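Citrate synthase (Thermotoga maritima, PDB 2P2W) probably catalyses the condensation of oxaloacetate with acetyl-CoA and water to give citrate and CoA, a step of the tricarboxylic acid cycle. Local coordinates at residues P272-F277 and F307-F312. Numbering follows the deposited sequence.
Sequences PDSKLF and FEELGF
At the N-cap of helix 275-289, Ser274 meets Glu309 from the C-terminal end of helix 299-309, and one hydrogen bond ties the start of the first helix to the close of the second. Ser274 OG gives its proton to Glu309 OE2 over 2.7 Å and at the same time accepts from Phe277 N at 3.0 Å, a nearly straight capping bond (167°). With OG anti to the backbone N (chi1 153°), the buried hydroxyl faces both partners, and its two bonds fix its rotation. The hydroxyl lies above the carboxylate plane, 58° out of it, rather than along an edge. The bend of Glu309 at chi2 turns its carboxylate toward Ser274. With an alanine at Glu309 the Ser274 hydroxyl is likely to lose its acceptor and become freer to turn away from the Phe277 amide.

In the first turn of the helix, Leu276 CD1 is nearest Glu308 CG, at 3.4 Å, the two side chains crossing at about a right angle. The same methyl also lies alongside the Glu308 carboxylate, whose OE1 is held by Arg314 in a salt bridge. Val305, one turn back on helix 299-309, touches both Ser274 and Leu276. Past Glu309 the chain turns at Gly311, where a positive phi and bonds from Gly311 N to Glu308 O (3.0 Å) and Phe312 N to Phe307 O (3.1 Å) form a Schellman motif. Away from the predicted active-site residues, the contact is helix-to-helix packing in the largely helical citrate synthase fold, pairing a serine N-cap with a Schellman-terminated helix end.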
loop_
_atom_site.group_PDB
_atom_site.type_symbol
_atom_site.label_atom_id
_atom_site.label_comp_id
_atom_site.label_asym_id
_atom_site.label_seq_id
_atom_site.Cartn_x
_atom_site.Cartn_y
_atom_site.Cartn_z
ATOM N N PRO A 272 37.643 3.084 2.499
ATOM C CA PRO A 272 38.320 2.541 1.314
ATOM C C PRO A 272 38.756 1.090 1.442
ATOM O O PRO A 272 38.924 0.396 0.442
ATOM C CB PRO A 272 39.542 3.453 1.141
ATOM C CG PRO A 272 39.850 3.936 2.539
ATOM C CD PRO A 272 38.539 3.982 3.246
ATOM N N ASP A 273 38.946 0.640 2.676
ATOM C CA ASP A 273 39.413 -0.714 2.925
ATOM C C ASP A 273 38.321 -1.717 3.254
ATOM O O ASP A 273 38.605 -2.865 3.580
ATOM C CB ASP A 273 40.469 -0.668 4.024
ATOM C CG ASP A 273 41.627 0.238 3.651
ATOM O OD1 ASP A 273 41.940 0.319 2.443
ATOM O OD2 ASP A 273 42.220 0.864 4.548
ATOM N N SER A 274 37.070 -1.278 3.163
ATOM C CA SER A 274 35.945 -2.165 3.405
ATOM C C SER A 274 35.928 -3.226 2.301
ATOM O O SER A 274 35.918 -2.895 1.111
ATOM C CB SER A 274 34.635 -1.377 3.372
ATOM O OG SER A 274 33.560 -2.217 2.990
ATOM N N LYS A 275 35.937 -4.496 2.699
ATOM C CA LYS A 275 35.915 -5.604 1.745
ATOM C C LYS A 275 34.678 -5.482 0.851
ATOM O O LYS A 275 34.745 -5.697 -0.358
ATOM C CB LYS A 275 35.889 -6.937 2.505
ATOM C CG LYS A 275 35.742 -8.191 1.651
ATOM C CD LYS A 275 37.039 -8.611 0.968
ATOM C CE LYS A 275 37.121 -8.139 -0.474
ATOM N NZ LYS A 275 38.420 -8.559 -1.091
ATOM N N LEU A 276 33.547 -5.134 1.457
ATOM C CA LEU A 276 32.305 -4.975 0.708
ATOM C C LEU A 276 32.463 -3.884 -0.345
ATOM O O LEU A 276 32.081 -4.063 -1.503
ATOM C CB LEU A 276 31.153 -4.619 1.659
ATOM C CG LEU A 276 30.738 -5.729 2.630
ATOM C CD1 LEU A 276 29.702 -5.206 3.624
ATOM C CD2 LEU A 276 30.174 -6.910 1.836
ATOM N N PHE A 277 33.032 -2.752 0.054
ATOM C CA PHE A 277 33.222 -1.660 -0.882
ATOM C C PHE A 277 34.139 -2.069 -2.034
ATOM O O PHE A 277 33.849 -1.774 -3.191
ATOM C CB PHE A 277 33.800 -0.431 -0.173
ATOM C CG PHE A 277 34.069 0.724 -1.095
ATOM C CD1 PHE A 277 33.038 1.293 -1.840
ATOM C CD2 PHE A 277 35.356 1.239 -1.230
ATOM C CE1 PHE A 277 33.284 2.361 -2.709
ATOM C CE2 PHE A 277 35.611 2.303 -2.094
ATOM C CZ PHE A 277 34.574 2.865 -2.835
ATOM N N PHE A 307 25.610 1.803 5.038
ATOM C CA PHE A 307 24.832 1.441 6.218
ATOM C C PHE A 307 25.499 0.305 6.985
ATOM O O PHE A 307 25.508 0.291 8.220
ATOM C CB PHE A 307 23.404 1.040 5.827
ATOM C CG PHE A 307 22.596 2.165 5.234
ATOM C CD1 PHE A 307 22.845 3.488 5.594
ATOM C CD2 PHE A 307 21.566 1.899 4.338
ATOM C CE1 PHE A 307 22.077 4.530 5.069
ATOM C CE2 PHE A 307 20.795 2.933 3.811
ATOM C CZ PHE A 307 21.051 4.248 4.178
ATOM N N GLU A 308 26.050 -0.654 6.251
ATOM C CA GLU A 308 26.736 -1.777 6.879
ATOM C C GLU A 308 27.949 -1.263 7.652
ATOM O O GLU A 308 28.135 -1.592 8.824
ATOM C CB GLU A 308 27.201 -2.784 5.821
ATOM C CG GLU A 308 28.119 -3.880 6.369
ATOM C CD GLU A 308 27.401 -5.195 6.632
ATOM O OE1 GLU A 308 26.153 -5.196 6.730
ATOM O OE2 GLU A 308 28.093 -6.229 6.751
ATOM N N GLU A 309 28.774 -0.453 6.991
ATOM C CA GLU A 309 29.981 0.070 7.630
ATOM C C GLU A 309 29.657 0.989 8.813
ATOM O O GLU A 309 30.466 1.175 9.715
ATOM C CB GLU A 309 30.848 0.812 6.598
ATOM C CG GLU A 309 31.394 -0.087 5.465
ATOM C CD GLU A 309 32.207 -1.259 5.996
ATOM O OE1 GLU A 309 32.847 -1.126 7.032
ATOM O OE2 GLU A 309 32.225 -2.295 5.329
ATOM N N LEU A 310 28.450 1.605 8.785
ATOM C CA LEU A 310 28.067 2.492 9.894
ATOM C C LEU A 310 27.531 1.700 11.091
ATOM O O LEU A 310 27.189 2.256 12.130
ATOM C CB LEU A 310 26.983 3.451 9.419
ATOM C CG LEU A 310 27.477 4.530 8.472
ATOM C CD1 LEU A 310 26.341 5.510 8.110
ATOM C CD2 LEU A 310 28.613 5.373 9.069
ATOM N N GLY A 311 27.373 0.371 10.899
ATOM C CA GLY A 311 26.993 -0.489 12.035
ATOM C C GLY A 311 25.469 -0.800 12.139
ATOM O O GLY A 311 25.035 -1.289 13.174
ATOM N N PHE A 312 24.675 -0.543 11.102
ATOM C CA PHE A 312 23.246 -0.842 11.162
ATOM C C PHE A 312 22.931 -2.263 10.699
ATOM O O PHE A 312 23.608 -2.801 9.824
ATOM C CB PHE A 312 22.451 0.145 10.302
ATOM C CG PHE A 312 22.441 1.543 10.840
ATOM C CD1 PHE A 312 21.467 1.939 11.749
ATOM C CD2 PHE A 312 23.420 2.457 10.467
ATOM C CE1 PHE A 312 21.467 3.227 12.284
ATOM C CE2 PHE A 312 23.430 3.753 10.997
ATOM C CZ PHE A 312 22.450 4.135 11.908
#